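Local coordinates for protein amidohydrolase (Xanthomonas campestris pv. campestris, PDB 4DZH) that probably deaminates 5'-methylthioadenosine or related adenosine compounds, as a zinc-binding amidohydrolase with a TIM-barrel fold, at residues T80-T85 against T134-N139; G154-V159 against L364-R369. One frame throughout, in Å; residues are numbered along the deposited sequence.

Interaction 1 (T80-T85 against T134-N139); sequences THNPMT and TCVNEN. With ZN (zinc ion), chain E.
His-81 and Asn-139 meet through a ring nitrogen and a backbone carbonyl. ND1 of His-81 donates to O of Asn-139 at 2.7 Å, and the bond is nearly straight at 170°. The acceptor lies in the plane of the imidazole and the donor in the plane of the carbonyl. With ND1 used this way, NE2 of His-81 faces the zinc ion and binds it at 2.0 Å. The Asn-139 side chain runs alongside the ring and points the same way, with the two planes 60° apart.

Glu-138 binds residues 80-82 with both carboxylate oxygens. Its CG is anti to the backbone N, and the chain bends at chi2 (58°), which brings the carboxylate back to these residues. OE1 of Glu-138 accepts from OG1 of Thr-80 at 2.7 Å, met from above the carboxylate plane. OE2 of Glu-138 takes the backbone N of Asn-82 at 2.8 Å with its syn lone pair. OE1 also bonds to Tyr-150 OH, which holds ND2 of Asn-82 as well. The carboxylate is buried, and these bonds fix its rotation. The bond to Asn-82 N holds the first residue of the 3-10 segment that begins there.

CG2 of Thr-80 meets CG1 of Val-136 at 3.9 Å. Two backbone bonds make the strands parallel neighbours here: Thr-80 N to Asn-137 O at 3.0 Å, and Asn-139 N to Thr-80 O at 2.9 Å.

His-79, His-228 and Asp-316 complete the zinc site with His-81 and a water. This is the metal centre of an amidohydrolase TIM barrel, with the HxH motif at the end of the first barrel strand.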
ATOM      1  N   THR A  80       6.084 -16.941  -1.965  1.00 15.57           N
ATOM      2  CA  THR A  80       6.283 -16.703  -0.529  1.00 14.88           C
ATOM      3  C   THR A  80       7.501 -17.415   0.051  1.00 14.06           C
ATOM      4  O   THR A  80       7.955 -18.452  -0.443  1.00 15.45           O
ATOM      5  CB  THR A  80       5.044 -17.133   0.307  1.00 15.56           C
ATOM      6  OG1 THR A  80       4.744 -18.520   0.032  1.00 17.01           O
ATOM      7  CG2 THR A  80       3.832 -16.266  -0.092  1.00 13.33           C
ATOM      8  N   HIS A  81       8.020 -16.860   1.147  1.00 12.73           N
ATOM      9  CA  HIS A  81       8.978 -17.532   2.027  1.00 15.61           C
ATOM     10  C   HIS A  81       8.369 -17.355   3.412  1.00 14.09           C
ATOM     11  O   HIS A  81       8.832 -16.533   4.203  1.00 13.78           O
ATOM     12  CB  HIS A  81      10.374 -16.875   1.973  1.00 14.14           C
ATOM     13  CG  HIS A  81      10.948 -16.743   0.592  1.00 16.23           C
ATOM     14  ND1 HIS A  81      11.283 -17.840  -0.179  1.00 16.99           N
ATOM     15  CD2 HIS A  81      11.261 -15.650  -0.142  1.00 16.30           C
ATOM     16  CE1 HIS A  81      11.774 -17.429  -1.338  1.00 17.57           C
ATOM     17  NE2 HIS A  81      11.741 -16.104  -1.351  1.00 10.91           N
ATOM     18  N   ASN A  82       7.306 -18.100   3.674  1.00 14.33           N
ATOM     19  CA  ASN A  82       6.431 -17.701   4.780  1.00 13.36           C
ATOM     20  C   ASN A  82       6.986 -17.778   6.235  1.00 14.58           C
ATOM     21  O   ASN A  82       6.585 -16.963   7.074  1.00 16.62           O
ATOM     22  CB  ASN A  82       5.018 -18.331   4.613  1.00 12.40           C
ATOM     23  CG  ASN A  82       4.065 -17.421   3.824  1.00 12.27           C
ATOM     24  OD1 ASN A  82       4.313 -16.197   3.639  1.00 16.26           O
ATOM     25  ND2 ASN A  82       2.938 -17.993   3.391  1.00 13.10           N
ATOM     26  N   PRO A  83       7.925 -18.693   6.514  1.00 16.95           N
ATOM     27  CA  PRO A  83       8.521 -18.663   7.859  1.00 17.80           C
ATOM     28  C   PRO A  83       9.201 -17.324   8.161  1.00 19.27           C
ATOM     29  O   PRO A  83       9.420 -17.001   9.317  1.00 18.87           O
ATOM     30  CB  PRO A  83       9.554 -19.798   7.811  1.00 15.55           C
ATOM     31  CG  PRO A  83       8.937 -20.784   6.859  1.00 17.13           C
ATOM     32  CD  PRO A  83       8.329 -19.891   5.760  1.00 15.81           C
ATOM     33  N   MET A  84       9.552 -16.552   7.129  0.58 17.23           N
ATOM     34  CA  MET A  84      10.158 -15.252   7.367  0.58 16.79           C
ATOM     35  C   MET A  84       9.183 -14.208   7.959  0.58 16.85           C
ATOM     36  O   MET A  84       9.602 -13.094   8.252  0.58 17.68           O
ATOM     37  CB  MET A  84      10.882 -14.742   6.102  0.58 16.24           C
ATOM     38  CG  MET A  84      11.813 -15.790   5.517  0.58 17.76           C
ATOM     39  SD  MET A  84      12.812 -15.252   4.115  0.58 18.99           S
ATOM     40  CE  MET A  84      14.042 -14.237   4.917  0.58 27.83           C
ATOM     41  N   THR A  85       7.905 -14.551   8.189  1.00 15.25           N
ATOM     42  CA  THR A  85       7.057 -13.672   8.982  1.00 18.77           C
ATOM     43  C   THR A  85       7.716 -13.461  10.345  1.00 18.02           C
ATOM     44  O   THR A  85       7.640 -12.386  10.912  1.00 16.82           O
ATOM     45  CB  THR A  85       5.690 -14.249   9.301  1.00 19.80           C
ATOM     46  OG1 THR A  85       5.877 -15.556   9.857  1.00 18.36           O
ATOM     47  CG2 THR A  85       4.844 -14.325   8.097  1.00 20.27           C
ATOM     48  N   THR A 134      -5.764 -17.065  -0.180  1.00 14.32           N
ATOM     49  CA  THR A 134      -6.232 -18.435   0.079  1.00 15.51           C
ATOM     50  C   THR A 134      -5.311 -19.541  -0.483  1.00 15.16           C
ATOM     51  O   THR A 134      -5.542 -20.758  -0.251  1.00 15.17           O
ATOM     52  CB  THR A 134      -7.635 -18.687  -0.537  1.00 14.17           C
ATOM     53  OG1 THR A 134      -7.632 -18.290  -1.925  1.00 17.43           O
ATOM     54  CG2 THR A 134      -8.676 -17.862   0.190  1.00 15.67           C
ATOM     55  N   CYS A 135      -4.258 -19.118  -1.176  1.00 15.41           N
ATOM     56  CA  CYS A 135      -3.328 -20.058  -1.810  1.00 13.92           C
ATOM     57  C   CYS A 135      -1.937 -19.412  -1.892  1.00 12.74           C
ATOM     58  O   CYS A 135      -1.844 -18.203  -2.139  1.00 13.16           O
ATOM     59  CB  CYS A 135      -3.839 -20.340  -3.223  1.00 18.24           C
ATOM     60  SG  CYS A 135      -2.972 -21.688  -4.116  1.00 17.11           S
ATOM     61  N   VAL A 136      -0.886 -20.238  -1.734  1.00 12.82           N
ATOM     62  CA  VAL A 136       0.475 -19.734  -1.863  1.00 13.40           C
ATOM     63  C   VAL A 136       1.284 -20.635  -2.735  1.00 16.17           C
ATOM     64  O   VAL A 136       0.924 -21.817  -2.935  1.00 15.69           O
ATOM     65  CB  VAL A 136       1.222 -19.677  -0.506  1.00 17.87           C
ATOM     66  CG1 VAL A 136       0.666 -18.589   0.309  1.00 20.91           C
ATOM     67  CG2 VAL A 136       1.163 -21.029   0.246  1.00 17.31           C
ATOM     68  N   ASN A 137       2.359 -20.035  -3.261  1.00 14.29           N
ATOM     69  CA  ASN A 137       3.424 -20.766  -3.950  1.00 13.42           C
ATOM     70  C   ASN A 137       4.619 -20.619  -3.026  1.00 15.32           C
ATOM     71  O   ASN A 137       5.370 -19.618  -3.109  1.00 16.44           O
ATOM     72  CB  ASN A 137       3.723 -20.090  -5.272  1.00 14.40           C
ATOM     73  CG  ASN A 137       4.696 -20.871  -6.123  1.00 16.62           C
ATOM     74  OD1 ASN A 137       4.892 -22.081  -5.950  1.00 18.09           O
ATOM     75  ND2 ASN A 137       5.247 -20.199  -7.105  1.00 15.84           N
ATOM     76  N   GLU A 138       4.790 -21.624  -2.151  1.00 15.34           N
ATOM     77  CA  GLU A 138       5.750 -21.568  -1.053  1.00 13.71           C
ATOM     78  C   GLU A 138       7.151 -22.015  -1.480  1.00 14.07           C
ATOM     79  O   GLU A 138       7.326 -22.946  -2.266  1.00 17.23           O
ATOM     80  CB  GLU A 138       5.272 -22.524   0.060  1.00 16.49           C
ATOM     81  CG  GLU A 138       6.068 -22.384   1.359  1.00 16.53           C
ATOM     82  CD  GLU A 138       6.037 -20.965   1.952  1.00 16.49           C
ATOM     83  OE1 GLU A 138       4.955 -20.287   2.050  1.00 17.15           O
ATOM     84  OE2 GLU A 138       7.111 -20.549   2.390  1.00 18.16           O
ATOM     85  N   ASN A 139       8.169 -21.337  -0.922  1.00 13.29           N
ATOM     86  CA  ASN A 139       9.537 -21.654  -1.315  1.00 16.54           C
ATOM     87  C   ASN A 139      10.416 -21.570  -0.062  1.00 15.20           C
ATOM     88  O   ASN A 139      10.911 -20.496   0.278  1.00 16.03           O
ATOM     89  CB  ASN A 139       9.931 -20.605  -2.378  1.00 15.36           C
ATOM     90  CG  ASN A 139      11.279 -20.849  -3.006  1.00 22.13           C
ATOM     91  OD1 ASN A 139      12.134 -21.489  -2.441  1.00 22.72           O
ATOM     92  ND2 ASN A 139      11.488 -20.264  -4.200  1.00 24.64           N
TER
HETATM   93 ZN    ZN E 504      11.949 -15.055  -3.015  1.00 17.64          ZN
HETATM   94  O   HOH W   1      13.116 -13.476  -3.504  1.00 18.19           O

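Interaction 2 (G154-V159 against L364-R369); sequences GFRALV and LGFGDR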
ATOM      1  N   GLY A 154      -6.164 -26.474   6.398  1.00 16.67           N
ATOM      2  CA  GLY A 154      -6.998 -26.384   5.221  1.00 19.44           C
ATOM      3  C   GLY A 154      -6.668 -25.291   4.226  1.00 20.46           C
ATOM      4  O   GLY A 154      -7.561 -24.740   3.603  1.00 20.71           O
ATOM      5  N   PHE A 155      -5.377 -24.995   4.050  1.00 15.68           N
ATOM      6  CA  PHE A 155      -4.957 -23.851   3.270  1.00 16.20           C
ATOM      7  C   PHE A 155      -4.260 -24.369   2.012  1.00 16.36           C
ATOM      8  O   PHE A 155      -3.488 -25.310   2.108  1.00 20.00           O
ATOM      9  CB  PHE A 155      -4.014 -22.967   4.121  1.00 18.00           C
ATOM     10  CG  PHE A 155      -3.702 -21.632   3.495  1.00 12.81           C
ATOM     11  CD1 PHE A 155      -2.732 -21.498   2.495  1.00 13.16           C
ATOM     12  CD2 PHE A 155      -4.387 -20.506   3.906  1.00 13.51           C
ATOM     13  CE1 PHE A 155      -2.481 -20.256   1.908  1.00 15.57           C
ATOM     14  CE2 PHE A 155      -4.158 -19.243   3.307  1.00 14.58           C
ATOM     15  CZ  PHE A 155      -3.186 -19.116   2.318  1.00 15.35           C
ATOM     16  N   ARG A 156      -4.589 -23.800   0.841  1.00 15.10           N
ATOM     17  CA  ARG A 156      -4.085 -24.355  -0.415  1.00 16.39           C
ATOM     18  C   ARG A 156      -2.647 -23.915  -0.702  1.00 15.40           C
ATOM     19  O   ARG A 156      -2.278 -22.759  -0.503  1.00 15.82           O
ATOM     20  CB  ARG A 156      -4.999 -23.928  -1.564  1.00 14.99           C
ATOM     21  CG  ARG A 156      -4.835 -24.794  -2.834  1.00 17.52           C
ATOM     22  CD  ARG A 156      -5.857 -24.372  -3.878  1.00 17.51           C
ATOM     23  NE  ARG A 156      -7.213 -24.479  -3.354  1.00 17.58           N
ATOM     24  CZ  ARG A 156      -7.886 -25.630  -3.257  1.00 17.87           C
ATOM     25  NH1 ARG A 156      -7.316 -26.790  -3.614  1.00 21.41           N
ATOM     26  NH2 ARG A 156      -9.125 -25.629  -2.780  1.00 19.97           N
ATOM     27  N   ALA A 157      -1.839 -24.842  -1.202  1.00 15.48           N
ATOM     28  CA  ALA A 157      -0.450 -24.475  -1.471  1.00 15.14           C
ATOM     29  C   ALA A 157       0.192 -25.332  -2.524  1.00 15.91           C
ATOM     30  O   ALA A 157       0.019 -26.552  -2.561  1.00 17.03           O
ATOM     31  CB  ALA A 157       0.365 -24.600  -0.191  1.00 17.07           C
ATOM     32  N   LEU A 158       1.016 -24.672  -3.320  1.00 12.55           N
ATOM     33  CA  LEU A 158       2.037 -25.382  -4.130  1.00 15.77           C
ATOM     34  C   LEU A 158       3.316 -25.233  -3.319  1.00 15.98           C
ATOM     35  O   LEU A 158       3.769 -24.086  -3.075  1.00 16.51           O
ATOM     36  CB  LEU A 158       2.180 -24.708  -5.505  1.00 16.05           C
ATOM     37  CG  LEU A 158       3.267 -25.349  -6.401  1.00 16.15           C
ATOM     38  CD1 LEU A 158       2.991 -26.824  -6.697  1.00 18.23           C
ATOM     39  CD2 LEU A 158       3.424 -24.588  -7.722  1.00 17.40           C
ATOM     40  N   VAL A 159       3.854 -26.352  -2.832  1.00 16.15           N
ATOM     41  CA  VAL A 159       4.959 -26.313  -1.868  1.00 15.82           C
ATOM     42  C   VAL A 159       6.232 -26.720  -2.562  1.00 15.93           C
ATOM     43  O   VAL A 159       6.301 -27.795  -3.174  1.00 17.24           O
ATOM     44  CB  VAL A 159       4.689 -27.251  -0.674  1.00 16.32           C
ATOM     45  CG1 VAL A 159       5.901 -27.284   0.261  1.00 17.99           C
ATOM     46  CG2 VAL A 159       3.460 -26.781   0.089  1.00 17.14           C
ATOM     47  N   LEU A 364       0.596 -21.781 -10.849  1.00 19.00           N
ATOM     48  CA  LEU A 364       0.858 -22.860  -9.904  1.00 18.04           C
ATOM     49  C   LEU A 364       0.317 -24.186 -10.426  1.00 18.79           C
ATOM     50  O   LEU A 364       0.487 -25.215  -9.788  1.00 18.94           O
ATOM     51  CB  LEU A 364       0.225 -22.556  -8.530  1.00 16.90           C
ATOM     52  CG  LEU A 364       0.992 -21.630  -7.567  1.00 19.41           C
ATOM     53  CD1 LEU A 364       1.410 -20.322  -8.236  1.00 19.98           C
ATOM     54  CD2 LEU A 364       0.112 -21.327  -6.348  1.00 20.33           C
ATOM     55  N   GLY A 365      -0.312 -24.170 -11.604  1.00 21.08           N
ATOM     56  CA  GLY A 365      -0.918 -25.375 -12.156  1.00 20.83           C
ATOM     57  C   GLY A 365      -2.283 -25.723 -11.578  1.00 21.87           C
ATOM     58  O   GLY A 365      -2.778 -26.871 -11.713  1.00 24.65           O
ATOM     59  N   PHE A 366      -2.913 -24.731 -10.955  1.00 20.08           N
ATOM     60  CA  PHE A 366      -4.213 -24.893 -10.309  1.00 19.86           C
ATOM     61  C   PHE A 366      -5.331 -24.188 -11.108  1.00 18.17           C
ATOM     62  O   PHE A 366      -6.473 -24.025 -10.612  1.00 19.48           O
ATOM     63  CB  PHE A 366      -4.172 -24.273  -8.897  1.00 19.29           C
ATOM     64  CG  PHE A 366      -3.231 -24.943  -7.923  1.00 19.71           C
ATOM     65  CD1 PHE A 366      -2.773 -26.233  -8.088  1.00 23.71           C
ATOM     66  CD2 PHE A 366      -2.822 -24.231  -6.780  1.00 17.86           C
ATOM     67  CE1 PHE A 366      -1.922 -26.809  -7.146  1.00 24.22           C
ATOM     68  CE2 PHE A 366      -1.989 -24.814  -5.839  1.00 21.53           C
ATOM     69  CZ  PHE A 366      -1.520 -26.103  -6.024  1.00 23.29           C
ATOM     70  N   GLY A 367      -5.011 -23.766 -12.329  1.00 20.52           N
ATOM     71  CA  GLY A 367      -5.925 -22.985 -13.145  1.00 22.00           C
ATOM     72  C   GLY A 367      -7.273 -23.643 -13.375  1.00 24.46           C
ATOM     73  O   GLY A 367      -8.294 -22.966 -13.559  1.00 22.97           O
ATOM     74  N   ASP A 368      -7.300 -24.984 -13.398  1.00 26.21           N
ATOM     75  CA  ASP A 368      -8.561 -25.662 -13.616  1.00 22.27           C
ATOM     76  C   ASP A 368      -9.397 -25.800 -12.357  1.00 22.75           C
ATOM     77  O   ASP A 368     -10.592 -26.126 -12.422  1.00 25.40           O
ATOM     78  CB  ASP A 368      -8.311 -27.045 -14.238  1.00 25.69           C
ATOM     79  CG  ASP A 368      -7.760 -26.960 -15.647  1.00 36.89           C
ATOM     80  OD1 ASP A 368      -7.988 -25.928 -16.319  1.00 38.93           O
ATOM     81  OD2 ASP A 368      -7.133 -27.944 -16.092  1.00 42.60           O
ATOM     82  N   ARG A 369      -8.791 -25.518 -11.203  0.58 21.32           N
ATOM     83  CA  ARG A 369      -9.476 -25.754  -9.934  0.58 19.15           C
ATOM     84  C   ARG A 369      -9.799 -24.480  -9.135  0.58 19.49           C
ATOM     85  O   ARG A 369     -10.763 -24.460  -8.360  0.58 21.86           O
ATOM     86  CB  ARG A 369      -8.692 -26.766  -9.074  0.58 21.13           C
ATOM     87  CG  ARG A 369      -8.656 -28.199  -9.680  0.58 27.08           C
ATOM     88  CD  ARG A 369      -7.952 -29.223  -8.772  0.58 26.65           C
ATOM     89  NE  ARG A 369      -8.776 -29.656  -7.637  0.58 24.22           N
ATOM     90  CZ  ARG A 369      -8.387 -29.566  -6.367  0.58 21.33           C
ATOM     91  NH1 ARG A 369      -7.199 -29.053  -6.077  0.58 22.68           N
ATOM     92  NH2 ARG A 369      -9.184 -29.993  -5.396  0.58 20.07           N
TER
HETATM   93  O   HOH W   2      -9.623 -28.602  -2.579  1.00 22.86           O
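Leu-158 packs on Leu-364 and Phe-366 in an apolar patch. CD2 of Leu-158 lies 3.8 Å from CG of Leu-364, and CB of Leu-158 is 4.0 Å from CZ of Phe-366. CG of Leu-158 is anti to the backbone N (chi1 178°), and CD2 of Leu-158 reaches O of Leu-364 at 3.6 Å.

The Phe-366 ring meets the strand with its edge. Its CE2 and CZ point at the peptide between Ala-157 and Leu-158, and CZ is 3.8 Å from O of Ala-157. The carbonyl O of Leu-364 lies over one ring face, offset toward the rim. The aliphatic part of Arg-156 slides past the ring in the opposite direction.

Two guanidinium groups also come close. NH1 of Arg-156 is 3.3 Å from NH1 of Arg-369, with the planes 79° apart. Both donate to Pro-192 O, Arg-156 only weakly, and this shared acceptor helps explain their closeness. NE of Arg-156 has a salt bridge to Asp-380. Water 2 accepts from NH2 of Arg-156 at 3.0 Å and, weakly, from NH2 of Arg-369.

Gly-365 ends helix 349-363 in a Schellman motif. The loop after this helix packs against barrel strand 156-163 of the TIM barrel.

How the interactions relate
Both contacts are mostly buried and share one sheet. Strands 133-139 and 156-163 are neighbours in it, joined by Glu-138 N to Leu-158 O at 2.8 Å and Val-136 O to Leu-158 N at 2.9 Å. Interaction 1 pairs strand 133-139 with the end of the first barrel strand and the turn after it. Interaction 2 sets the next strand against a loop from much later in the chain. Their chemistry differs with place. Interaction 1 is polar and reaches the zinc ion. Interaction 2 has no direct hydrogen bond between its segments and joins apolar packing to an arginine pair, of which Arg-369 is partly exposed and Arg-156 buried.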